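Local structure of hydrolase, haloacid dehalogenase-like family (2I6X) at residues K46-L50 with F62-L66; L83-L87 with N114-L120; L107-T113 with F137-S143; T170-G176 with F188-P193. The protein probably acts as a hydrolase of the haloacid dehalogenase (HAD) superfamily. All blocks are in the same frame, centred on the assembly; numbering follows the deposited sequence.

Interaction 1. Residues K46-L50 with F62-L66; sequences KGLFL and FRTEL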
loop_
_atom_site.group_PDB
_atom_site.type_symbol
_atom_site.label_atom_id
_atom_site.label_comp_id
_atom_site.label_asym_id
_atom_site.label_seq_id
_atom_site.Cartn_x
_atom_site.Cartn_y
_atom_site.Cartn_z
ATOM N N LYS A 46 -15.877 7.845 6.489
ATOM C CA LYS A 46 -16.345 7.453 7.823
ATOM C C LYS A 46 -15.864 6.052 8.170
ATOM O O LYS A 46 -16.116 5.098 7.423
ATOM C CB LYS A 46 -17.876 7.478 7.901
ATOM C CG LYS A 46 -18.525 8.856 8.075
ATOM C CD LYS A 46 -18.947 9.101 9.534
ATOM C CE LYS A 46 -19.759 10.391 9.676
ATOM N NZ LYS A 46 -20.456 10.469 10.992
ATOM N N GLY A 47 -15.172 5.932 9.300
ATOM C CA GLY A 47 -14.837 4.624 9.859
ATOM C C GLY A 47 -13.495 4.598 10.559
ATOM O O GLY A 47 -12.573 5.315 10.180
ATOM N N LEU A 48 -13.373 3.773 11.588
ATOM C CA LEU A 48 -12.101 3.735 12.298
ATOM C C LEU A 48 -10.976 3.004 11.582
ATOM O O LEU A 48 -9.822 3.308 11.848
ATOM C CB LEU A 48 -12.206 3.354 13.789
ATOM C CG LEU A 48 -13.199 2.359 14.379
ATOM C CD1 LEU A 48 -12.806 0.960 14.010
ATOM C CD2 LEU A 48 -13.288 2.500 15.892
ATOM N N PHE A 49 -11.286 2.089 10.662
ATOM C CA PHE A 49 -10.237 1.582 9.789
ATOM C C PHE A 49 -9.659 2.676 8.889
ATOM O O PHE A 49 -8.471 2.666 8.609
ATOM C CB PHE A 49 -10.683 0.344 9.001
ATOM C CG PHE A 49 -10.656 -0.904 9.828
ATOM C CD1 PHE A 49 -9.504 -1.676 9.914
ATOM C CD2 PHE A 49 -11.765 -1.267 10.581
ATOM C CE1 PHE A 49 -9.480 -2.804 10.706
ATOM C CE2 PHE A 49 -11.746 -2.389 11.371
ATOM C CZ PHE A 49 -10.610 -3.162 11.442
ATOM N N LEU A 50 -10.489 3.632 8.469
ATOM C CA LEU A 50 -9.976 4.783 7.735
ATOM C C LEU A 50 -9.131 5.680 8.627
ATOM O O LEU A 50 -8.158 6.270 8.165
ATOM C CB LEU A 50 -11.083 5.606 7.050
ATOM C CG LEU A 50 -10.565 6.896 6.378
ATOM C CD1 LEU A 50 -9.613 6.561 5.212
ATOM C CD2 LEU A 50 -11.668 7.868 5.934
ATOM N N PHE A 62 -6.754 3.536 17.759
ATOM C CA PHE A 62 -7.633 2.681 16.959
ATOM C C PHE A 62 -8.034 1.398 17.698
ATOM O O PHE A 62 -9.189 0.958 17.636
ATOM C CB PHE A 62 -6.951 2.361 15.623
ATOM C CG PHE A 62 -7.483 1.135 14.923
ATOM C CD1 PHE A 62 -8.575 1.230 14.045
ATOM C CD2 PHE A 62 -6.849 -0.117 15.099
ATOM C CE1 PHE A 62 -9.058 0.090 13.357
ATOM C CE2 PHE A 62 -7.321 -1.284 14.428
ATOM C CZ PHE A 62 -8.420 -1.181 13.539
ATOM N N ARG A 63 -7.083 0.810 18.408
ATOM C CA ARG A 63 -7.333 -0.429 19.099
ATOM C C ARG A 63 -8.208 -0.212 20.334
ATOM O O ARG A 63 -9.099 -1.016 20.626
ATOM C CB ARG A 63 -6.002 -1.088 19.455
ATOM C CG ARG A 63 -6.122 -2.517 19.915
ATOM C CD ARG A 63 -4.775 -3.219 19.906
ATOM N NE ARG A 63 -3.641 -2.300 20.024
ATOM C CZ ARG A 63 -3.147 -1.859 21.175
ATOM N NH1 ARG A 63 -3.708 -2.244 22.312
ATOM N NH2 ARG A 63 -2.117 -1.012 21.185
ATOM N N THR A 64 -7.953 0.886 21.041
ATOM C CA THR A 64 -8.778 1.303 22.154
ATOM C C THR A 64 -10.224 1.462 21.686
ATOM O O THR A 64 -11.149 0.924 22.304
ATOM C CB THR A 64 -8.262 2.630 22.772
ATOM O OG1 THR A 64 -6.928 2.444 23.255
ATOM C CG2 THR A 64 -9.155 3.085 23.950
ATOM N N GLU A 65 -10.423 2.197 20.592
ATOM C CA GLU A 65 -11.773 2.395 20.075
ATOM C C GLU A 65 -12.407 1.109 19.548
ATOM O O GLU A 65 -13.608 0.909 19.715
ATOM C CB GLU A 65 -11.822 3.508 19.016
ATOM C CG GLU A 65 -11.447 4.869 19.542
ATOM C CD GLU A 65 -12.230 5.219 20.781
ATOM O OE1 GLU A 65 -11.674 5.088 21.901
ATOM O OE2 GLU A 65 -13.414 5.596 20.636
ATOM N N LEU A 66 -11.603 0.251 18.931
ATOM C CA LEU A 66 -12.092 -1.017 18.378
ATOM C C LEU A 66 -12.534 -1.951 19.502
ATOM O O LEU A 66 -13.548 -2.638 19.380
ATOM C CB LEU A 66 -11.011 -1.718 17.537
ATOM C CG LEU A 66 -11.346 -2.433 16.212
ATOM C CD1 LEU A 66 -10.326 -3.535 15.914
ATOM C CD2 LEU A 66 -12.756 -2.996 16.091
#

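Interaction 2. Residues L83-L87 with N114-L120; sequences LLGFL and NPYVLDL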
loop_
_atom_site.group_PDB
_atom_site.type_symbol
_atom_site.label_atom_id
_atom_site.label_comp_id
_atom_site.label_asym_id
_atom_site.label_seq_id
_atom_site.Cartn_x
_atom_site.Cartn_y
_atom_site.Cartn_z
ATOM N N LEU A 83 -4.866 -8.429 10.800
ATOM C CA LEU A 83 -4.577 -7.614 9.637
ATOM C C LEU A 83 -3.599 -8.337 8.707
ATOM O O LEU A 83 -3.744 -8.324 7.483
ATOM C CB LEU A 83 -4.050 -6.239 10.049
ATOM C CG LEU A 83 -4.849 -4.944 9.764
ATOM C CD1 LEU A 83 -6.121 -5.051 8.884
ATOM C CD2 LEU A 83 -5.112 -4.182 11.042
ATOM N N LEU A 84 -2.610 -9.005 9.274
ATOM C CA LEU A 84 -1.666 -9.702 8.417
ATOM C C LEU A 84 -2.258 -10.916 7.656
ATOM O O LEU A 84 -1.596 -11.453 6.776
ATOM C CB LEU A 84 -0.400 -10.071 9.187
ATOM C CG LEU A 84 0.697 -9.064 8.859
ATOM C CD1 LEU A 84 0.502 -7.664 9.465
ATOM C CD2 LEU A 84 1.906 -9.701 9.413
ATOM N N GLY A 85 -3.495 -11.310 7.984
ATOM C CA GLY A 85 -4.225 -12.304 7.207
ATOM C C GLY A 85 -4.474 -11.856 5.774
ATOM O O GLY A 85 -4.665 -12.688 4.895
ATOM N N PHE A 86 -4.514 -10.539 5.566
ATOM C CA PHE A 86 -4.590 -9.921 4.246
ATOM C C PHE A 86 -3.441 -10.304 3.310
ATOM O O PHE A 86 -3.648 -10.374 2.095
ATOM C CB PHE A 86 -4.581 -8.383 4.373
ATOM C CG PHE A 86 -5.927 -7.732 4.197
ATOM C CD1 PHE A 86 -6.470 -7.562 2.934
ATOM C CD2 PHE A 86 -6.640 -7.255 5.304
ATOM C CE1 PHE A 86 -7.712 -6.908 2.758
ATOM C CE2 PHE A 86 -7.900 -6.620 5.151
ATOM C CZ PHE A 86 -8.432 -6.447 3.877
ATOM N N LEU A 87 -2.246 -10.545 3.865
ATOM C CA LEU A 87 -1.044 -10.647 3.033
ATOM C C LEU A 87 -0.791 -12.081 2.565
ATOM O O LEU A 87 -0.146 -12.871 3.258
ATOM C CB LEU A 87 0.194 -10.037 3.723
ATOM C CG LEU A 87 0.184 -8.712 4.507
ATOM C CD1 LEU A 87 1.618 -8.198 4.622
ATOM C CD2 LEU A 87 -0.727 -7.593 3.947
ATOM N N ASN A 114 -1.297 0.701 7.022
ATOM C CA ASN A 114 -1.497 0.942 8.420
ATOM C C ASN A 114 -0.158 0.680 9.108
ATOM O O ASN A 114 0.727 0.116 8.490
ATOM C CB ASN A 114 -2.601 0.034 8.904
ATOM C CG ASN A 114 -2.301 -1.408 8.642
ATOM O OD1 ASN A 114 -1.463 -2.023 9.331
ATOM N ND2 ASN A 114 -2.959 -1.973 7.644
ATOM N N PRO A 115 0.013 1.135 10.368
ATOM C CA PRO A 115 1.250 0.891 11.142
ATOM C C PRO A 115 1.706 -0.571 11.293
ATOM O O PRO A 115 2.910 -0.803 11.428
ATOM C CB PRO A 115 0.914 1.450 12.527
ATOM C CG PRO A 115 -0.135 2.396 12.294
ATOM C CD PRO A 115 -0.941 1.957 11.120
ATOM N N TYR A 116 0.761 -1.518 11.320
ATOM C CA TYR A 116 1.062 -2.945 11.482
ATOM C C TYR A 116 1.822 -3.460 10.264
ATOM O O TYR A 116 2.874 -4.083 10.403
ATOM C CB TYR A 116 -0.209 -3.784 11.667
ATOM C CG TYR A 116 -1.113 -3.344 12.792
ATOM C CD1 TYR A 116 -0.824 -3.672 14.120
ATOM C CD2 TYR A 116 -2.268 -2.593 12.530
ATOM C CE1 TYR A 116 -1.660 -3.258 15.151
ATOM C CE2 TYR A 116 -3.101 -2.187 13.556
ATOM C CZ TYR A 116 -2.797 -2.518 14.857
ATOM O OH TYR A 116 -3.636 -2.111 15.861
ATOM N N VAL A 117 1.292 -3.195 9.074
ATOM C CA VAL A 117 1.936 -3.650 7.850
ATOM C C VAL A 117 3.311 -2.991 7.730
ATOM O O VAL A 117 4.287 -3.625 7.353
ATOM C CB VAL A 117 1.033 -3.405 6.601
ATOM C CG1 VAL A 117 1.779 -3.714 5.294
ATOM C CG2 VAL A 117 -0.201 -4.287 6.693
ATOM N N LEU A 118 3.378 -1.721 8.106
ATOM C CA LEU A 118 4.630 -0.994 8.114
ATOM C C LEU A 118 5.643 -1.562 9.104
ATOM O O LEU A 118 6.830 -1.634 8.773
ATOM C CB LEU A 118 4.387 0.486 8.376
ATOM C CG LEU A 118 3.959 1.308 7.167
ATOM C CD1 LEU A 118 3.883 2.785 7.578
ATOM C CD2 LEU A 118 4.926 1.088 5.985
ATOM N N ASP A 119 5.193 -1.966 10.296
ATOM C CA ASP A 119 6.057 -2.678 11.215
ATOM C C ASP A 119 6.628 -3.950 10.542
ATOM O O ASP A 119 7.826 -4.242 10.671
ATOM C CB ASP A 119 5.339 -2.994 12.545
ATOM C CG ASP A 119 5.117 -1.731 13.445
ATOM O OD1 ASP A 119 5.588 -0.610 13.109
ATOM O OD2 ASP A 119 4.440 -1.848 14.508
ATOM N N LEU A 120 5.794 -4.693 9.817
ATOM C CA LEU A 120 6.267 -5.896 9.127
ATOM C C LEU A 120 7.261 -5.548 8.018
ATOM O O LEU A 120 8.340 -6.143 7.911
ATOM C CB LEU A 120 5.110 -6.737 8.550
ATOM C CG LEU A 120 5.612 -7.851 7.592
ATOM C CD1 LEU A 120 6.558 -8.842 8.260
ATOM C CD2 LEU A 120 4.487 -8.568 6.858
#

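Interaction 3. Residues L107-T113 with F137-S143; sequences LFLLSNT and FDKVYAS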
loop_
_atom_site.group_PDB
_atom_site.type_symbol
_atom_site.label_atom_id
_atom_site.label_comp_id
_atom_site.label_asym_id
_atom_site.label_seq_id
_atom_site.Cartn_x
_atom_site.Cartn_y
_atom_site.Cartn_z
ATOM N N LEU A 107 12.308 5.518 -8.152
ATOM C CA LEU A 107 11.277 4.582 -7.750
ATOM C C LEU A 107 10.659 5.029 -6.454
ATOM O O LEU A 107 11.357 5.407 -5.519
ATOM C CB LEU A 107 11.875 3.185 -7.555
ATOM C CG LEU A 107 12.567 2.596 -8.779
ATOM C CD1 LEU A 107 13.161 1.248 -8.451
ATOM C CD2 LEU A 107 11.614 2.517 -9.989
ATOM N N PHE A 108 9.333 4.978 -6.403
ATOM C CA PHE A 108 8.577 5.444 -5.255
ATOM C C PHE A 108 7.466 4.461 -4.918
ATOM O O PHE A 108 6.987 3.750 -5.782
ATOM C CB PHE A 108 8.019 6.832 -5.547
ATOM C CG PHE A 108 9.082 7.820 -5.933
ATOM C CD1 PHE A 108 9.811 8.498 -4.949
ATOM C CD2 PHE A 108 9.387 8.040 -7.276
ATOM C CE1 PHE A 108 10.819 9.380 -5.302
ATOM C CE2 PHE A 108 10.378 8.942 -7.631
ATOM C CZ PHE A 108 11.094 9.611 -6.645
ATOM N N LEU A 109 7.100 4.407 -3.644
ATOM C CA LEU A 109 5.912 3.690 -3.215
ATOM C C LEU A 109 4.841 4.696 -2.765
ATOM O O LEU A 109 5.127 5.619 -1.992
ATOM C CB LEU A 109 6.243 2.695 -2.097
ATOM C CG LEU A 109 5.139 1.697 -1.698
ATOM C CD1 LEU A 109 5.141 0.447 -2.580
ATOM C CD2 LEU A 109 5.245 1.314 -0.193
ATOM N N LEU A 110 3.618 4.541 -3.264
ATOM C CA LEU A 110 2.518 5.342 -2.740
ATOM C C LEU A 110 1.425 4.368 -2.304
ATOM O O LEU A 110 0.751 3.748 -3.121
ATOM C CB LEU A 110 1.997 6.400 -3.731
ATOM C CG LEU A 110 0.763 7.183 -3.270
ATOM C CD1 LEU A 110 1.124 8.002 -2.055
ATOM C CD2 LEU A 110 0.118 8.082 -4.379
ATOM N N SER A 111 1.234 4.295 -0.992
ATOM C CA SER A 111 0.452 3.225 -0.423
ATOM C C SER A 111 -0.498 3.683 0.674
ATOM O O SER A 111 -0.097 4.418 1.570
ATOM C CB SER A 111 1.418 2.151 0.097
ATOM O OG SER A 111 0.739 1.225 0.882
ATOM N N ASN A 112 -1.760 3.256 0.583
ATOM C CA ASN A 112 -2.659 3.293 1.748
ATOM C C ASN A 112 -2.360 2.083 2.608
ATOM O O ASN A 112 -2.563 0.944 2.185
ATOM C CB ASN A 112 -4.140 3.293 1.386
ATOM C CG ASN A 112 -4.621 4.618 0.901
ATOM O OD1 ASN A 112 -3.902 5.621 0.920
ATOM N ND2 ASN A 112 -5.857 4.642 0.446
ATOM N N THR A 113 -1.911 2.336 3.831
ATOM C CA THR A 113 -1.451 1.258 4.667
ATOM C C THR A 113 -1.552 1.657 6.136
ATOM O O THR A 113 -1.854 2.803 6.469
ATOM C CB THR A 113 -0.005 0.819 4.240
ATOM O OG1 THR A 113 0.278 -0.493 4.740
ATOM C CG2 THR A 113 1.069 1.807 4.716
ATOM N N PHE A 137 13.039 1.796 -2.664
ATOM C CA PHE A 137 12.513 3.032 -3.221
ATOM C C PHE A 137 13.387 4.205 -2.867
ATOM O O PHE A 137 14.119 4.174 -1.865
ATOM C CB PHE A 137 11.066 3.232 -2.757
ATOM C CG PHE A 137 10.208 2.023 -3.015
ATOM C CD1 PHE A 137 9.689 1.780 -4.282
ATOM C CD2 PHE A 137 9.983 1.087 -2.022
ATOM C CE1 PHE A 137 8.926 0.652 -4.546
ATOM C CE2 PHE A 137 9.208 -0.045 -2.283
ATOM C CZ PHE A 137 8.691 -0.255 -3.548
ATOM N N ASP A 138 13.338 5.229 -3.707
ATOM C CA ASP A 138 13.980 6.471 -3.349
ATOM C C ASP A 138 13.243 7.051 -2.157
ATOM O O ASP A 138 13.869 7.548 -1.218
ATOM C CB ASP A 138 14.070 7.409 -4.548
ATOM C CG ASP A 138 15.034 6.878 -5.600
ATOM O OD1 ASP A 138 16.261 6.871 -5.350
ATOM O OD2 ASP A 138 14.573 6.414 -6.658
ATOM N N LYS A 139 11.923 6.913 -2.167
ATOM C CA LYS A 139 11.093 7.245 -1.014
ATOM C C LYS A 139 9.757 6.491 -0.951
ATOM O O LYS A 139 9.132 6.205 -1.972
ATOM C CB LYS A 139 10.858 8.756 -0.916
ATOM C CG LYS A 139 10.284 9.192 0.421
ATOM C CD LYS A 139 10.807 10.560 0.821
ATOM C CE LYS A 139 10.235 11.015 2.144
ATOM N NZ LYS A 139 10.569 12.479 2.413
ATOM N N VAL A 140 9.350 6.199 0.283
ATOM C CA VAL A 140 8.069 5.605 0.623
ATOM C C VAL A 140 7.075 6.671 1.113
ATOM O O VAL A 140 7.337 7.423 2.065
ATOM C CB VAL A 140 8.264 4.473 1.667
ATOM C CG1 VAL A 140 6.928 3.948 2.177
ATOM C CG2 VAL A 140 9.082 3.334 1.033
ATOM N N TYR A 141 5.946 6.732 0.416
ATOM C CA TYR A 141 4.843 7.582 0.769
ATOM C C TYR A 141 3.698 6.722 1.316
ATOM O O TYR A 141 2.971 6.035 0.561
ATOM C CB TYR A 141 4.433 8.475 -0.427
ATOM C CG TYR A 141 5.565 9.411 -0.870
ATOM C CD1 TYR A 141 5.861 10.588 -0.156
ATOM C CD2 TYR A 141 6.355 9.106 -1.994
ATOM C CE1 TYR A 141 6.912 11.424 -0.554
ATOM C CE2 TYR A 141 7.397 9.948 -2.409
ATOM C CZ TYR A 141 7.677 11.094 -1.695
ATOM O OH TYR A 141 8.729 11.898 -2.118
ATOM N N ALA A 142 3.543 6.774 2.638
ATOM C CA ALA A 142 2.578 5.923 3.345
ATOM C C ALA A 142 1.488 6.757 3.979
ATOM O O ALA A 142 1.777 7.614 4.806
ATOM C CB ALA A 142 3.283 5.098 4.424
ATOM N N SER A 143 0.240 6.475 3.609
ATOM C CA SER A 143 -0.918 7.217 4.095
ATOM C C SER A 143 -0.876 7.558 5.592
ATOM O O SER A 143 -1.021 8.721 5.971
ATOM C CB SER A 143 -2.203 6.463 3.748
ATOM O OG SER A 143 -2.284 5.254 4.464
#

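Interaction 4. Residues T170-G176 with F188-P193; sequences TLFIDDG and FHTYCP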
loop_
_atom_site.group_PDB
_atom_site.type_symbol
_atom_site.label_atom_id
_atom_site.label_comp_id
_atom_site.label_asym_id
_atom_site.label_seq_id
_atom_site.Cartn_x
_atom_site.Cartn_y
_atom_site.Cartn_z
ATOM N N THR A 170 6.012 10.130 -15.188
ATOM C CA THR A 170 5.881 9.151 -14.120
ATOM C C THR A 170 4.868 8.074 -14.476
ATOM O O THR A 170 3.783 8.387 -14.949
ATOM C CB THR A 170 5.484 9.841 -12.781
ATOM O OG1 THR A 170 6.389 10.933 -12.525
ATOM C CG2 THR A 170 5.542 8.868 -11.646
ATOM N N LEU A 171 5.231 6.810 -14.242
ATOM C CA LEU A 171 4.293 5.696 -14.394
ATOM C C LEU A 171 3.758 5.275 -13.026
ATOM O O LEU A 171 4.538 4.986 -12.131
ATOM C CB LEU A 171 4.969 4.534 -15.127
ATOM C CG LEU A 171 4.204 3.228 -15.287
ATOM C CD1 LEU A 171 2.926 3.438 -16.108
ATOM C CD2 LEU A 171 5.119 2.182 -15.941
ATOM N N PHE A 172 2.433 5.277 -12.858
ATOM C CA PHE A 172 1.772 4.970 -11.563
ATOM C C PHE A 172 1.078 3.625 -11.650
ATOM O O PHE A 172 0.222 3.419 -12.518
ATOM C CB PHE A 172 0.773 6.085 -11.196
ATOM C CG PHE A 172 -0.044 5.821 -9.917
ATOM C CD1 PHE A 172 0.548 5.908 -8.652
ATOM C CD2 PHE A 172 -1.410 5.519 -9.990
ATOM C CE1 PHE A 172 -0.211 5.682 -7.456
ATOM C CE2 PHE A 172 -2.173 5.301 -8.834
ATOM C CZ PHE A 172 -1.576 5.379 -7.552
ATOM N N ILE A 173 1.482 2.678 -10.794
ATOM C CA ILE A 173 0.994 1.285 -10.883
ATOM C C ILE A 173 0.179 0.980 -9.643
ATOM O O ILE A 173 0.722 0.854 -8.531
ATOM C CB ILE A 173 2.150 0.280 -11.122
ATOM C CG1 ILE A 173 2.987 0.696 -12.343
ATOM C CG2 ILE A 173 1.620 -1.190 -11.261
ATOM C CD1 ILE A 173 4.367 -0.006 -12.462
ATOM N N ASP A 174 -1.141 0.911 -9.818
ATOM C CA ASP A 174 -2.068 0.752 -8.679
ATOM C C ASP A 174 -3.271 -0.056 -9.148
ATOM O O ASP A 174 -3.753 0.164 -10.237
ATOM C CB ASP A 174 -2.504 2.115 -8.130
ATOM C CG ASP A 174 -3.106 2.054 -6.707
ATOM O OD1 ASP A 174 -3.890 1.140 -6.397
ATOM O OD2 ASP A 174 -2.824 2.958 -5.876
ATOM N N ASP A 175 -3.737 -0.979 -8.314
ATOM C CA ASP A 175 -4.842 -1.874 -8.632
ATOM C C ASP A 175 -6.171 -1.249 -8.246
ATOM O O ASP A 175 -7.230 -1.819 -8.517
ATOM C CB ASP A 175 -4.667 -3.226 -7.881
ATOM C CG ASP A 175 -4.612 -3.052 -6.328
ATOM O OD1 ASP A 175 -3.881 -2.147 -5.804
ATOM O OD2 ASP A 175 -5.301 -3.842 -5.637
ATOM N N GLY A 176 -6.100 -0.096 -7.586
ATOM C CA GLY A 176 -7.271 0.662 -7.163
ATOM C C GLY A 176 -7.786 1.587 -8.235
ATOM O O GLY A 176 -7.161 2.621 -8.530
ATOM N N PHE A 188 -0.539 11.728 -14.621
ATOM C CA PHE A 188 0.277 10.497 -14.621
ATOM C C PHE A 188 -0.050 9.532 -15.764
ATOM O O PHE A 188 -1.188 9.480 -16.231
ATOM C CB PHE A 188 0.165 9.728 -13.292
ATOM C CG PHE A 188 0.706 10.477 -12.107
ATOM C CD1 PHE A 188 1.996 10.235 -11.646
ATOM C CD2 PHE A 188 -0.081 11.421 -11.433
ATOM C CE1 PHE A 188 2.499 10.913 -10.555
ATOM C CE2 PHE A 188 0.411 12.108 -10.335
ATOM C CZ PHE A 188 1.706 11.874 -9.891
ATOM N N HIS A 189 0.976 8.800 -16.213
ATOM C CA HIS A 189 0.804 7.506 -16.886
ATOM C C HIS A 189 0.379 6.508 -15.836
ATOM O O HIS A 189 0.898 6.532 -14.723
ATOM C CB HIS A 189 2.091 7.057 -17.573
ATOM C CG HIS A 189 2.545 8.025 -18.612
ATOM N ND1 HIS A 189 2.013 8.043 -19.886
ATOM C CD2 HIS A 189 3.402 9.072 -18.544
ATOM C CE1 HIS A 189 2.550 9.042 -20.569
ATOM N NE2 HIS A 189 3.401 9.677 -19.781
ATOM N N THR A 190 -0.610 5.683 -16.165
ATOM C CA THR A 190 -1.101 4.720 -15.191
ATOM C C THR A 190 -1.093 3.318 -15.764
ATOM O O THR A 190 -1.115 3.126 -16.989
ATOM C CB THR A 190 -2.529 5.048 -14.623
ATOM O OG1 THR A 190 -3.490 5.049 -15.684
ATOM C CG2 THR A 190 -2.569 6.392 -13.866
ATOM N N TYR A 191 -1.012 2.346 -14.865
ATOM C CA TYR A 191 -1.300 0.950 -15.206
ATOM C C TYR A 191 -2.056 0.322 -14.032
ATOM O O TYR A 191 -1.687 0.541 -12.899
ATOM C CB TYR A 191 -0.032 0.167 -15.537
ATOM C CG TYR A 191 -0.356 -1.239 -15.979
ATOM C CD1 TYR A 191 -0.684 -1.511 -17.308
ATOM C CD2 TYR A 191 -0.362 -2.300 -15.062
ATOM C CE1 TYR A 191 -1.005 -2.787 -17.711
ATOM C CE2 TYR A 191 -0.683 -3.575 -15.448
ATOM C CZ TYR A 191 -1.003 -3.820 -16.775
ATOM O OH TYR A 191 -1.317 -5.100 -17.180
ATOM N N CYS A 192 -3.138 -0.403 -14.317
ATOM C CA CYS A 192 -4.014 -0.960 -13.278
ATOM C C CYS A 192 -3.967 -2.483 -13.325
ATOM O O CYS A 192 -4.737 -3.116 -14.046
ATOM C CB CYS A 192 -5.463 -0.469 -13.412
ATOM S SG CYS A 192 -6.493 -0.772 -11.918
ATOM N N PRO A 193 -3.051 -3.076 -12.550
ATOM C CA PRO A 193 -2.984 -4.531 -12.512
ATOM C C PRO A 193 -4.116 -5.080 -11.656
ATOM O O PRO A 193 -4.712 -4.348 -10.854
ATOM C CB PRO A 193 -1.635 -4.808 -11.833
ATOM C CG PRO A 193 -1.387 -3.589 -10.964
ATOM C CD PRO A 193 -2.075 -2.426 -11.647
HETATM O O HOH W 1 -7.307 -3.981 -10.434
#

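Interaction 1. Residues K46-L50 with F62-L66
The rings of Phe-49 and Phe-62 form a T-shaped pair. Their centroids are 4.9 Å apart and their planes meet at 74°. Phe-62 supplies the edge. Its CZ comes within 3.4 Å of Phe-49 CE1, toward the rim of the Phe-49 face. The Phe-62 ring is carried across because its CG is anti to the backbone N (chi1 159°). The edge of this ring also meets backbone, with Leu-48 O 3.3 Å from Phe-62 CD1. Both helices belong to the helical insertion 21-83, which is consistent with the C1-type cap of HAD enzymes. Met-39 of helix 36-39 covers Leu-48, Phe-49 and Leu-66. The aliphatic contacts centre on Leu-48, which lies across Phe-62 and Glu-65 at about a right angle. One branch, Leu-48 CD1, is 3.9 Å from Phe-62 CE1. The other, Leu-48 CD2, is 3.6 Å from Glu-65 CB. Glu-65 thus contributes its aliphatic root, while its carboxylate forms a salt bridge with Arg-68 of the same helix.

Interaction 2. Residues L83-L87 with N114-L120
Leu-83 and Tyr-116 make the tight, buried end of this contact. Leu-83 CD2 lies 3.6 Å from Tyr-116 CD2, and the two side chains cross at about a right angle. Beside them Asn-114 and Leu-83 pass each other head to tail, with Asn-114 ND2 4.1 Å from Leu-83 CG. The other end of the amide is used within its own segment. Asn-114 OD1 accepts from Val-117 N at 3.0 Å, and this bond caps the helix. The donor stands above the carbonyl plane. Asn-114 CG sits between its backbone N and carbonyl carbon (chi1 57°), which brings OD1 back over the first turn.

The centre is looser. Val-117 CG2 is 4.4 Å from Leu-84 CD1 and 4.3 Å from Leu-87 CD2. Toward solvent three partly exposed leucines gather. Leu-87 and Leu-120 meet tip to tip, with Leu-87 CD1 3.7 Å from Leu-120 CD2. The same Leu-120 CD2 also touches Leu-84 CD2, at 3.8 Å. Tyr-80 of helix 76-83 packs on Leu-120 as well as on Tyr-116.

Residues 83-87 lead from the last helix of the insertion into strand 87-90. This is consistent with the place where the C1-type cap of a HAD enzyme returns to the Rossmann-like core, here against the N-capped helix 115-121.

Interaction 3. Residues L107-T113 with F137-S143
Phe-137 has CG anti to its carbonyl carbon (chi1 -52°), which lays its ring against Leu-109 CB. That atom stands over the middle of the ring, 3.9 Å from the centroid and 3° off the normal, a CH-pi contact. Leu-109 has CG anti to its backbone N (chi1 -170°), and this brings its CD1 to Phe-137 CZ at 3.7 Å. The segments carry neighbouring parallel strands of the Rossmann-like HAD sheet, joined by a beta-alpha-beta crossover through helix 115-121. Strand 139-142 is outermost in that sheet.

Backbone bonds run the length of the pair. Tyr-141 N donates to Leu-109 O at 2.8 Å, and Tyr-141 O accepts from Ser-111 N at 2.9 Å. At the start of the ladder Asp-138 grips Leu-107 twice. Asp-138 N donates to Leu-107 O at 2.7 Å, and Asp-138 OD2 receives Leu-107 N at 2.9 Å on its anti lone pair. Asp-138 OD1 is left for a salt bridge with Arg-102.

On one face Tyr-141 and Phe-108 extend alongside each other, and Phe-108 CD1 meets the edge of the Tyr-141 ring at CE2, 3.8 Å away. The hydroxyl of Tyr-141 reaches Asp-162. Ser-111, on the other face, touches Asp-11 and matches the position of HAD motif II by sequence. Just beyond the strands, Ser-143 OG accepts from Thr-113 N at 3.0 Å and is also hydrogen-bonded to Glu-53 O.

Interaction 4. Residues T170-G176 with F188-P193
Strands 170-173 and 189-191 run parallel, with Leu-171 beside His-189, Phe-172 beside Thr-190 and Ile-173 beside Tyr-191. Their axes are twisted by 26°. Phe-172 is held through both its N-H and its C=O: its N donates to His-189 O at 2.7 Å, and its O accepts from Tyr-191 N at 2.9 Å. Asp-174 N extends the ladder to Tyr-191 O at 3.2 Å. The bond from His-189 N to Thr-170 O at the other end is weak. Past the strands a water donates to both segments, at 2.9 Å from Asp-175 O and 2.7 Å from Pro-193 O.

This is a beta-alpha-beta unit through helix 177-185, ending in an outermost strand of the sheet. By sequence Asp-174 and Asp-175 match the acidic pair of HAD motif IV. Asp-174 OD1 accepts from Gly-176 N at 2.8 Å in an Asx turn, and OD2 forms a salt bridge with Lys-150.

Among the side chains, Thr-170 runs alongside Phe-188, with its methyl CG2 at the ring edge. Phe-172 has CG anti to its backbone N (chi1 176°) and turns a ring edge to Thr-190 CG2. Its ring also meets Phe-156 edge-to-face. On the face of Leu-171 and Tyr-191, Ile-173 CG2 packs 3.9 Å from Pro-193 CG. Helix 200-207 covers this face.

Overall arrangement
Interactions 3 and 4 belong to the same parallel sheet, on the two sides of strand 7-10, and each ends at an outermost strand. Backbone hydrogen bonds dominate both. Interaction 3 is the more buried. The two touch through Leu-110 and Phe-172, and Lys-150 has partners in each. Interactions 1 and 2 are only partly buried and rest on apolar and aromatic side chains. Interaction 1 lies within the helical insertion, and interaction 2 joins the insertion's end to the core. Phe-62 packs against Tyr-116 between them. Helix 115-121 of interaction 2 links the strands of interaction 3, where Leu-118 covers Thr-113 and Ala-142. Interactions 1 and 4 are farthest apart, with centres about 29 Å from each other.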